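Local coordinates for peptide methionine sulfoxide reductase MsrA (Corynebacterium diphtheriae, PDB 4D7L), which reduces the S epimer of methionine sulfoxide, in proteins and as the free amino acid, to methionine, and so probably repairs proteins damaged by oxidation, at residues A[46-51]-A[207-212]; A[50-55]-A[217-222]; A[77-82]-A[132-137]; A[111-116]-A[202-207]. All coordinates share one frame; numbering follows the deposited sequence.

Contact 1. Residues A[46-51]-A[207-212]; sequences PNPQPH and YYMAED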
# COMPACT_ATOMS: atom_id res chain seq x y z
N PRO A 46 -2.86 -7.39 -17.25
CA PRO A 46 -3.96 -6.69 -17.92
C PRO A 46 -5.34 -7.26 -17.57
O PRO A 46 -6.32 -6.52 -17.60
CB PRO A 46 -3.66 -6.91 -19.40
CG PRO A 46 -2.85 -8.18 -19.44
CD PRO A 46 -2.01 -8.14 -18.19
N ASN A 47 -5.40 -8.53 -17.19
CA ASN A 47 -6.66 -9.19 -16.91
C ASN A 47 -6.67 -9.90 -15.55
O ASN A 47 -6.55 -11.11 -15.48
CB ASN A 47 -7.00 -10.14 -18.05
CG ASN A 47 -7.26 -9.39 -19.35
OD1 ASN A 47 -7.96 -8.37 -19.35
ND2 ASN A 47 -6.67 -9.86 -20.44
N PRO A 48 -6.76 -9.13 -14.46
CA PRO A 48 -6.74 -9.68 -13.10
C PRO A 48 -7.90 -10.66 -12.89
O PRO A 48 -8.97 -10.48 -13.46
CB PRO A 48 -6.91 -8.45 -12.22
CG PRO A 48 -7.58 -7.44 -13.11
CD PRO A 48 -7.04 -7.69 -14.48
N GLN A 49 -7.67 -11.69 -12.08
CA GLN A 49 -8.71 -12.65 -11.78
C GLN A 49 -9.48 -12.15 -10.57
O GLN A 49 -8.96 -11.34 -9.81
CB GLN A 49 -8.11 -14.03 -11.51
CG GLN A 49 -7.37 -14.60 -12.70
CD GLN A 49 -8.30 -14.78 -13.90
OE1 GLN A 49 -9.26 -15.55 -13.85
NE2 GLN A 49 -8.02 -14.03 -14.97
N PRO A 50 -10.72 -12.63 -10.38
CA PRO A 50 -11.49 -12.27 -9.19
C PRO A 50 -10.72 -12.55 -7.92
O PRO A 50 -9.96 -13.52 -7.87
CB PRO A 50 -12.72 -13.17 -9.29
CG PRO A 50 -12.89 -13.41 -10.74
CD PRO A 50 -11.49 -13.48 -11.31
N HIS A 51 -10.89 -11.67 -6.94
CA HIS A 51 -10.23 -11.76 -5.63
C HIS A 51 -10.37 -13.18 -5.06
O HIS A 51 -11.48 -13.72 -5.00
CB HIS A 51 -10.86 -10.74 -4.68
CG HIS A 51 -10.04 -10.42 -3.47
ND1 HIS A 51 -10.04 -11.21 -2.34
CD2 HIS A 51 -9.27 -9.34 -3.18
CE1 HIS A 51 -9.27 -10.65 -1.42
NE2 HIS A 51 -8.78 -9.52 -1.91
N TYR A 207 -1.93 4.00 -10.40
CA TYR A 207 -1.58 2.80 -9.65
C TYR A 207 -1.40 1.65 -10.63
O TYR A 207 -2.18 1.51 -11.57
CB TYR A 207 -2.69 2.49 -8.64
CG TYR A 207 -2.71 1.10 -8.05
CD1 TYR A 207 -1.84 0.77 -7.01
CD2 TYR A 207 -3.65 0.14 -8.47
CE1 TYR A 207 -1.87 -0.50 -6.42
CE2 TYR A 207 -3.69 -1.15 -7.88
CZ TYR A 207 -2.81 -1.44 -6.86
OH TYR A 207 -2.84 -2.68 -6.26
N TYR A 208 -0.38 0.82 -10.39
CA TYR A 208 -0.06 -0.30 -11.28
C TYR A 208 -0.15 -1.60 -10.52
O TYR A 208 0.52 -1.77 -9.51
CB TYR A 208 1.36 -0.14 -11.86
CG TYR A 208 1.55 1.16 -12.59
CD1 TYR A 208 0.99 1.35 -13.87
CD2 TYR A 208 2.29 2.21 -12.03
CE1 TYR A 208 1.16 2.55 -14.57
CE2 TYR A 208 2.45 3.41 -12.72
CZ TYR A 208 1.90 3.57 -13.98
OH TYR A 208 2.09 4.76 -14.67
N MET A 209 -0.98 -2.53 -11.00
CA MET A 209 -1.11 -3.81 -10.31
C MET A 209 0.15 -4.64 -10.44
O MET A 209 0.74 -4.69 -11.51
CB MET A 209 -2.28 -4.62 -10.86
CG MET A 209 -3.65 -4.04 -10.62
SD MET A 209 -4.91 -5.23 -11.18
CE MET A 209 -4.90 -6.44 -9.87
N ALA A 210 0.51 -5.33 -9.35
CA ALA A 210 1.58 -6.31 -9.38
C ALA A 210 1.13 -7.58 -10.12
O ALA A 210 -0.07 -7.77 -10.34
CB ALA A 210 2.02 -6.65 -7.95
N GLU A 211 2.09 -8.44 -10.46
CA GLU A 211 1.82 -9.72 -11.09
C GLU A 211 0.75 -10.53 -10.36
O GLU A 211 0.56 -10.37 -9.16
CB GLU A 211 3.12 -10.56 -11.15
CG GLU A 211 4.17 -10.02 -12.16
CD GLU A 211 5.07 -8.91 -11.58
OE1 GLU A 211 4.76 -8.33 -10.51
OE2 GLU A 211 6.11 -8.63 -12.20
N ASP A 212 0.06 -11.40 -11.08
CA ASP A 212 -1.00 -12.24 -10.51
C ASP A 212 -0.59 -13.02 -9.24
O ASP A 212 -1.39 -13.17 -8.29
CB ASP A 212 -1.48 -13.22 -11.58
CG ASP A 212 -2.59 -14.14 -11.09
OD1 ASP A 212 -3.71 -13.64 -10.81
OD2 ASP A 212 -2.35 -15.36 -10.98
O HOH W 1 -5.32 -11.52 -10.41

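Contact 2. Residues A[50-55]-A[217-222]; sequences PHAVLG and YLHKNP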
# COMPACT_ATOMS: atom_id res chain seq x y z
N PRO A 50 -10.72 -12.63 -10.38
CA PRO A 50 -11.49 -12.27 -9.19
C PRO A 50 -10.72 -12.55 -7.92
O PRO A 50 -9.96 -13.52 -7.87
CB PRO A 50 -12.72 -13.17 -9.29
CG PRO A 50 -12.89 -13.41 -10.74
CD PRO A 50 -11.49 -13.48 -11.31
N HIS A 51 -10.89 -11.67 -6.94
CA HIS A 51 -10.23 -11.76 -5.63
C HIS A 51 -10.37 -13.18 -5.06
O HIS A 51 -11.48 -13.72 -5.00
CB HIS A 51 -10.86 -10.74 -4.68
CG HIS A 51 -10.04 -10.42 -3.47
ND1 HIS A 51 -10.04 -11.21 -2.34
CD2 HIS A 51 -9.27 -9.34 -3.18
CE1 HIS A 51 -9.27 -10.65 -1.42
NE2 HIS A 51 -8.78 -9.52 -1.91
N ALA A 52 -9.26 -13.76 -4.63
CA ALA A 52 -9.23 -15.16 -4.18
C ALA A 52 -10.09 -15.40 -2.95
O ALA A 52 -10.52 -16.53 -2.69
CB ALA A 52 -7.78 -15.60 -3.92
N VAL A 53 -10.34 -14.36 -2.16
CA VAL A 53 -11.18 -14.53 -0.97
C VAL A 53 -12.57 -13.90 -1.16
O VAL A 53 -13.61 -14.48 -0.84
CB VAL A 53 -10.50 -13.89 0.27
CG1 VAL A 53 -11.34 -14.13 1.53
CG2 VAL A 53 -9.09 -14.51 0.45
N LEU A 54 -12.56 -12.68 -1.69
CA LEU A 54 -13.79 -11.89 -1.78
C LEU A 54 -14.59 -12.18 -3.06
O LEU A 54 -15.79 -11.91 -3.13
CB LEU A 54 -13.43 -10.40 -1.70
CG LEU A 54 -12.73 -9.91 -0.43
CD1 LEU A 54 -12.42 -8.40 -0.49
CD2 LEU A 54 -13.57 -10.22 0.80
N GLY A 55 -13.92 -12.72 -4.07
CA GLY A 55 -14.58 -13.13 -5.30
C GLY A 55 -14.95 -11.97 -6.22
O GLY A 55 -15.70 -12.14 -7.18
N TYR A 217 -1.52 -13.19 -2.16
CA TYR A 217 -0.42 -14.14 -2.01
C TYR A 217 -0.55 -15.04 -0.77
O TYR A 217 -0.35 -16.26 -0.85
CB TYR A 217 0.91 -13.37 -1.94
CG TYR A 217 2.10 -14.27 -1.72
CD1 TYR A 217 2.62 -15.03 -2.76
CD2 TYR A 217 2.73 -14.34 -0.47
CE1 TYR A 217 3.72 -15.86 -2.56
CE2 TYR A 217 3.84 -15.17 -0.27
CZ TYR A 217 4.32 -15.92 -1.31
OH TYR A 217 5.42 -16.75 -1.11
N LEU A 218 -0.86 -14.44 0.36
CA LEU A 218 -0.87 -15.19 1.61
C LEU A 218 -2.03 -16.17 1.67
O LEU A 218 -1.95 -17.19 2.35
CB LEU A 218 -0.94 -14.23 2.79
CG LEU A 218 0.30 -13.35 2.93
CD1 LEU A 218 0.14 -12.45 4.14
CD2 LEU A 218 1.59 -14.21 3.03
N HIS A 219 -3.10 -15.88 0.94
CA HIS A 219 -4.20 -16.85 0.85
C HIS A 219 -3.83 -18.02 -0.08
O HIS A 219 -4.08 -19.19 0.24
CB HIS A 219 -5.48 -16.19 0.36
CG HIS A 219 -6.64 -17.14 0.27
ND1 HIS A 219 -7.39 -17.49 1.38
CD2 HIS A 219 -7.12 -17.87 -0.76
CE1 HIS A 219 -8.31 -18.38 1.02
NE2 HIS A 219 -8.17 -18.62 -0.28
N LYS A 220 -3.27 -17.70 -1.24
CA LYS A 220 -2.90 -18.70 -2.23
C LYS A 220 -1.77 -19.59 -1.74
O LYS A 220 -1.71 -20.76 -2.11
CB LYS A 220 -2.47 -18.03 -3.54
CG LYS A 220 -3.59 -17.31 -4.29
CD LYS A 220 -3.01 -16.44 -5.41
CE LYS A 220 -4.09 -15.72 -6.21
NZ LYS A 220 -3.43 -14.75 -7.16
N ASN A 221 -0.85 -19.02 -0.97
CA ASN A 221 0.27 -19.79 -0.48
C ASN A 221 0.37 -19.68 1.04
O ASN A 221 1.08 -18.83 1.57
CB ASN A 221 1.58 -19.32 -1.13
CG ASN A 221 2.78 -20.08 -0.61
OD1 ASN A 221 2.64 -21.19 -0.08
ND2 ASN A 221 3.96 -19.49 -0.75
N PRO A 222 -0.34 -20.57 1.74
CA PRO A 222 -0.37 -20.55 3.20
C PRO A 222 0.99 -20.89 3.83
O PRO A 222 1.15 -20.74 5.04
CB PRO A 222 -1.45 -21.58 3.54
CG PRO A 222 -1.64 -22.39 2.34
CD PRO A 222 -1.27 -21.56 1.17

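Contact 3. Residues A[77-82]-A[132-137]; sequences EKLFWE and VVKAME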
# COMPACT_ATOMS: atom_id res chain seq x y z
N GLU A 77 -2.32 -6.49 2.49
CA GLU A 77 -3.53 -6.79 1.70
C GLU A 77 -4.49 -7.66 2.52
O GLU A 77 -5.71 -7.46 2.47
CB GLU A 77 -3.21 -7.51 0.38
CG GLU A 77 -4.40 -7.34 -0.62
CD GLU A 77 -4.47 -8.36 -1.76
OE1 GLU A 77 -3.51 -9.15 -1.96
OE2 GLU A 77 -5.49 -8.37 -2.48
N LYS A 78 -3.93 -8.63 3.23
CA LYS A 78 -4.74 -9.54 4.06
C LYS A 78 -5.48 -8.76 5.14
O LYS A 78 -6.67 -8.99 5.39
CB LYS A 78 -3.84 -10.64 4.66
CG LYS A 78 -4.57 -11.70 5.55
CD LYS A 78 -3.56 -12.80 5.92
CE LYS A 78 -4.03 -13.80 6.99
NZ LYS A 78 -5.48 -14.10 6.99
N LEU A 79 -4.78 -7.83 5.77
CA LEU A 79 -5.38 -6.97 6.80
C LEU A 79 -6.63 -6.28 6.27
O LEU A 79 -7.68 -6.24 6.93
CB LEU A 79 -4.37 -5.90 7.24
CG LEU A 79 -4.91 -4.89 8.25
CD1 LEU A 79 -5.00 -5.55 9.63
CD2 LEU A 79 -4.06 -3.64 8.27
N PHE A 80 -6.53 -5.75 5.06
CA PHE A 80 -7.67 -5.02 4.54
C PHE A 80 -8.76 -5.89 3.92
O PHE A 80 -9.94 -5.58 4.11
CB PHE A 80 -7.18 -3.95 3.54
CG PHE A 80 -6.56 -2.77 4.23
CD1 PHE A 80 -7.38 -1.88 4.93
CD2 PHE A 80 -5.19 -2.58 4.24
CE1 PHE A 80 -6.83 -0.81 5.62
CE2 PHE A 80 -4.62 -1.49 4.93
CZ PHE A 80 -5.44 -0.61 5.62
N TRP A 81 -8.43 -7.00 3.25
CA TRP A 81 -9.55 -7.78 2.69
C TRP A 81 -10.35 -8.44 3.81
O TRP A 81 -11.50 -8.80 3.62
CB TRP A 81 -9.12 -8.84 1.63
CG TRP A 81 -8.53 -10.15 2.11
CD1 TRP A 81 -9.13 -11.12 2.89
CD2 TRP A 81 -7.26 -10.69 1.72
NE1 TRP A 81 -8.27 -12.19 3.07
CE2 TRP A 81 -7.12 -11.95 2.35
CE3 TRP A 81 -6.22 -10.21 0.91
CZ2 TRP A 81 -5.97 -12.74 2.20
CZ3 TRP A 81 -5.06 -10.99 0.76
CH2 TRP A 81 -4.95 -12.25 1.40
N GLU A 82 -9.74 -8.57 4.98
CA GLU A 82 -10.46 -9.12 6.14
C GLU A 82 -11.23 -8.06 6.92
O GLU A 82 -11.91 -8.38 7.89
CB GLU A 82 -9.49 -9.86 7.06
CG GLU A 82 -9.00 -11.17 6.40
CD GLU A 82 -8.06 -12.00 7.26
OE1 GLU A 82 -7.57 -11.49 8.30
OE2 GLU A 82 -7.80 -13.16 6.87
N VAL A 132 -8.21 4.96 7.29
CA VAL A 132 -6.95 5.66 7.59
C VAL A 132 -6.45 5.29 8.99
O VAL A 132 -5.26 5.00 9.19
CB VAL A 132 -7.10 7.22 7.47
CG1 VAL A 132 -5.84 7.92 7.99
CG2 VAL A 132 -7.36 7.62 6.01
N VAL A 133 -7.36 5.27 9.95
CA VAL A 133 -6.99 4.91 11.33
C VAL A 133 -6.46 3.48 11.38
O VAL A 133 -5.44 3.19 12.03
CB VAL A 133 -8.20 5.07 12.30
CG1 VAL A 133 -7.92 4.38 13.64
CG2 VAL A 133 -8.53 6.55 12.50
N LYS A 134 -7.13 2.57 10.66
CA LYS A 134 -6.69 1.18 10.64
C LYS A 134 -5.27 1.06 10.09
O LYS A 134 -4.44 0.35 10.64
CB LYS A 134 -7.63 0.31 9.82
CG LYS A 134 -7.36 -1.17 10.03
CD LYS A 134 -8.34 -2.02 9.27
CE LYS A 134 -9.26 -2.78 10.20
NZ LYS A 134 -8.65 -4.07 10.62
N ALA A 135 -5.00 1.77 9.00
CA ALA A 135 -3.64 1.79 8.45
C ALA A 135 -2.62 2.34 9.45
O ALA A 135 -1.54 1.76 9.63
CB ALA A 135 -3.60 2.61 7.19
N MET A 136 -2.94 3.48 10.07
CA MET A 136 -2.04 4.11 11.04
C MET A 136 -1.71 3.15 12.19
O MET A 136 -0.56 3.07 12.64
CB MET A 136 -2.65 5.40 11.61
CG MET A 136 -2.43 6.61 10.70
SD MET A 136 -0.68 7.06 10.52
CE MET A 136 -0.35 7.96 12.03
N GLU A 137 -2.71 2.43 12.67
CA GLU A 137 -2.53 1.56 13.83
C GLU A 137 -1.88 0.23 13.46
O GLU A 137 -1.51 -0.57 14.33
CB GLU A 137 -3.86 1.34 14.55
CG GLU A 137 -4.43 2.65 15.12
CD GLU A 137 -5.70 2.46 15.94
OE1 GLU A 137 -6.35 1.41 15.81
OE2 GLU A 137 -6.05 3.38 16.72
O HOH W 2 -8.36 -7.01 9.59

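Contact 4. Residues A[111-116]-A[202-207]; sequences TNHTEI and TPAGEY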
# COMPACT_ATOMS: atom_id res chain seq x y z
N THR A 111 12.37 2.72 -9.23
CA THR A 111 11.11 3.19 -9.78
C THR A 111 10.49 4.30 -8.95
O THR A 111 9.57 4.96 -9.40
CB THR A 111 10.04 2.07 -9.85
OG1 THR A 111 9.58 1.77 -8.52
CG2 THR A 111 10.57 0.78 -10.55
N ASN A 112 10.99 4.45 -7.72
CA ASN A 112 10.44 5.35 -6.69
C ASN A 112 9.05 4.99 -6.18
O ASN A 112 8.51 5.68 -5.31
CB ASN A 112 10.45 6.81 -7.18
CG ASN A 112 11.85 7.38 -7.28
OD1 ASN A 112 12.80 6.81 -6.72
ND2 ASN A 112 12.00 8.52 -7.97
N HIS A 113 8.47 3.90 -6.67
CA HIS A 113 7.15 3.50 -6.16
C HIS A 113 7.19 2.92 -4.75
O HIS A 113 8.22 2.43 -4.27
CB HIS A 113 6.49 2.46 -7.06
CG HIS A 113 6.05 2.98 -8.39
ND1 HIS A 113 5.05 3.93 -8.53
CD2 HIS A 113 6.46 2.68 -9.65
CE1 HIS A 113 4.88 4.19 -9.81
NE2 HIS A 113 5.71 3.45 -10.51
N THR A 114 6.06 2.97 -4.05
CA THR A 114 5.99 2.24 -2.80
C THR A 114 4.96 1.12 -2.97
O THR A 114 4.09 1.18 -3.85
CB THR A 114 5.65 3.14 -1.59
OG1 THR A 114 5.98 2.45 -0.38
CG2 THR A 114 4.16 3.53 -1.58
N GLU A 115 5.09 0.09 -2.14
CA GLU A 115 4.20 -1.06 -2.18
C GLU A 115 2.85 -0.64 -1.61
O GLU A 115 2.75 -0.22 -0.46
CB GLU A 115 4.78 -2.24 -1.40
CG GLU A 115 6.00 -2.84 -2.11
CD GLU A 115 6.45 -4.18 -1.52
OE1 GLU A 115 5.80 -4.70 -0.57
OE2 GLU A 115 7.48 -4.69 -2.00
N ILE A 116 1.82 -0.79 -2.44
CA ILE A 116 0.49 -0.24 -2.17
C ILE A 116 -0.58 -1.31 -2.20
O ILE A 116 -0.54 -2.20 -3.06
CB ILE A 116 0.13 0.84 -3.22
CG1 ILE A 116 1.01 2.08 -3.01
CG2 ILE A 116 -1.38 1.19 -3.20
CD1 ILE A 116 0.69 2.84 -1.70
N THR A 202 0.61 12.03 -7.82
CA THR A 202 1.92 11.37 -7.76
C THR A 202 2.61 11.50 -9.11
O THR A 202 1.96 11.80 -10.10
CB THR A 202 1.82 9.88 -7.40
OG1 THR A 202 1.09 9.20 -8.44
CG2 THR A 202 1.12 9.70 -6.04
N PRO A 203 3.94 11.29 -9.16
CA PRO A 203 4.61 11.54 -10.45
C PRO A 203 4.04 10.71 -11.62
O PRO A 203 3.78 11.28 -12.68
CB PRO A 203 6.08 11.16 -10.17
CG PRO A 203 6.24 11.49 -8.68
CD PRO A 203 4.90 11.05 -8.07
N ALA A 204 3.82 9.41 -11.44
CA ALA A 204 3.24 8.63 -12.52
C ALA A 204 1.77 8.91 -12.64
O ALA A 204 1.20 8.75 -13.71
CB ALA A 204 3.48 7.14 -12.30
N GLY A 205 1.14 9.32 -11.54
CA GLY A 205 -0.28 9.67 -11.57
C GLY A 205 -1.24 8.49 -11.59
O GLY A 205 -2.45 8.68 -11.73
N GLU A 206 -0.73 7.27 -11.40
CA GLU A 206 -1.54 6.04 -11.57
C GLU A 206 -1.07 4.99 -10.61
O GLU A 206 0.06 5.05 -10.11
CB GLU A 206 -1.41 5.44 -12.99
CG GLU A 206 -1.79 6.33 -14.12
CD GLU A 206 -1.58 5.63 -15.46
OE1 GLU A 206 -1.72 4.40 -15.52
OE2 GLU A 206 -1.25 6.33 -16.44
N TYR A 207 -1.93 4.00 -10.40
CA TYR A 207 -1.58 2.80 -9.65
C TYR A 207 -1.40 1.65 -10.63
O TYR A 207 -2.18 1.51 -11.57
CB TYR A 207 -2.69 2.49 -8.64
CG TYR A 207 -2.71 1.10 -8.05
CD1 TYR A 207 -1.84 0.77 -7.01
CD2 TYR A 207 -3.65 0.14 -8.47
CE1 TYR A 207 -1.87 -0.50 -6.42
CE2 TYR A 207 -3.69 -1.15 -7.88
CZ TYR A 207 -2.81 -1.44 -6.86
OH TYR A 207 -2.84 -2.68 -6.26

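Contact 1. Residues A[46-51]-A[207-212]
Asp212 OD1 is linked to the backbone of Gln49 through one water. That water donates to Asp212 OD1 over 2.7 Å and accepts from Gln49 N over 2.9 Å, joining the two segments without a direct polar bond. CG of Asp212 stands anti to its own backbone N (chi1 -180°), which carries the carboxylate across to the loop. The same OD1 has a long, weak ion pair with Lys220. Gln49 CG lies 4.2 Å from Asp212 OD1, but its amide folds back along its own chain, and NE2 gives a weak hydrogen bond of 3.3 Å to Asn47 O.

Beside the water bridge is an apolar patch. Met209 runs out straight as far as SD and then bends at chi3 (76°), bringing its methyl CE to 3.7 Å from Pro48 CB. SD sits 4.0 Å from Pro48 CG, and the two side chains cross at about a right angle. Met209 also touches Arg58 and, on strand 86-94, Tyr88 and Ser90; the backbone of that strand pairs with Tyr208 and Ala210. The loop preceding the first strand thus lies against strand 208-209, at one edge of the mixed sheet. The chemistry implies a surface attachment made of one thioether packed on a proline ring and one water shared by a carboxylate and a peptide N-H.

Contact 2. Residues A[50-55]-A[217-222]
Val53 and His219 meet in a CH-pi contact between an alpha-turn at 51-55, in the loop before the first strand, and the short helix 217-220. Val53 CG2 sits over one face of the imidazole, 3.7 Å from the centroid of the His219 ring and 21° off its normal. It lies a little toward the rim, 3.6 Å from His219 ND1. The ring is brought there by a chi1 of -179°, which extends the His219 side chain away from its own backbone N. Ala52 CB approaches obliquely, 3.9 Å from His219 CD2, and also brushes the aliphatic end of Lys220, whose NZ is bonded to Gln215 O.

Farther out, His51 holds the turn in shape. Its carbonyl O accepts from Gly55 N over 2.8 Å, while its side-chain ND1 accepts from the backbone N-H groups of both Val53 and Leu54. This double acceptance is consistent with a neutral ring protonated on NE2, which is hydrogen-bonded to Thr89 OG1. Trp81 of helix 73-81 touches Val53 and His219 and meets the His51 ring, so it underlies both partners. On the helix side, Tyr217 stacks on Trp74, and Asn221 ND2 donates to Tyr217 OH just past the last helical residue. Inside the turn, Leu54 CG lies over a face of the His51 ring, 3.5 Å above its plane.

Contact 3. Residues A[77-82]-A[132-137]
Phe80 and Ala135 join two helices of an alpha/beta fold, 73-81 and 128-137, which lie side by side on one face of the mixed sheet. Their local axes approach to 11.5 Å with N-to-C directions 145° apart, nearer antiparallel than perpendicular, and that wide spacing is bridged by long side chains from both.

Phe80 places CG anti to its carbonyl carbon (chi1 -76°), which carries the ring from the flank of its helix toward the other one. Ala135 CB comes to the rim of the ring near its plane, 4.0 Å from Phe80 CZ. Both residues also touch Ile68 of strand 64-69, so the pair is buried between helices and sheet. Leu79 adds its own methyl, CD2, over one face of the Phe80 ring, 4.0 Å above the plane.

On the solvent side Lys134 reaches back. Its first two torsions are extended, and then the chain bends twice, at chi3, where -113° departs from a staggered position, and again at chi4. The straight part slides past Phe80 in the opposite direction, with CD 4.1 Å from Phe80 CE1. The bends turn the ammonium toward the other helix, past Leu79 CD1 at 4.1 Å. The hydrocarbon of the lysine thus extends the apolar packing while its charge stays at the polar rim. There a water donates to Leu79 O, a carbonyl also bonded to Thr83 OG1, over 2.9 Å and accepts a weak bond of 3.1 Å from Lys134 NZ.

Contact 4. Residues A[111-116]-A[202-207]
His113 and Ile116 touch Ala204 and Tyr207 across strand 86-94 and the chain just after it: the two segments run in nearly the same direction, 20° apart, and meet mainly through side chains. Ala204 CB lies at the edge of the His113 imidazole, near its plane and 4.1 Å from CE1. The methyl thus packs against the CE1 edge of the ring, while NE2 is bonded to Thr98 O. Before the strand, Thr111 OG1 accepts from His113 N over 3.0 Å in an ST turn.

The second contact is more apolar. Ile116 CG2 rests 3.7 Å from Tyr207 CE1, approaching the ring obliquely as the two side chains slide past each other. With chi1 at 164°, the Tyr207 side chain is extended, which lays the ring along Ile116 and carries its hydroxyl to Ser90 OG, its hydrogen-bond partner.

Of the intervening chain, Gly92 and Ala94 of strand 86-94 pair with Ile116 and Thr114, and Phe93 with Tyr208, while Gly96, just past the strand, pairs with Ala204. Strand 114-121 and the chain leading into strand 208-209 therefore flank it, and Tyr67 of strand 64-69 also meets the Tyr207 ring.

How the contacts relate
Contacts 1 and 2 share Pro50 and His51, and their centres are 12 Å apart. Together they fasten the loop ahead of the first strand to two successive elements near the C-terminal end, strand 208-209 and helix 217-220. Contacts 3 and 4 fall between those ends in sequence, and their segments alternate along the chain. They lie on opposite sides of the chain's centre, their own centres 19 Å apart, one between two helices and the other across the sheet. Tyr207 belongs to contacts 1 and 4, while Trp81 and Glu77 of helix 73-81 adjoin His51. The N-terminal loop is thereby tied to both the sheet and a helix packed on it.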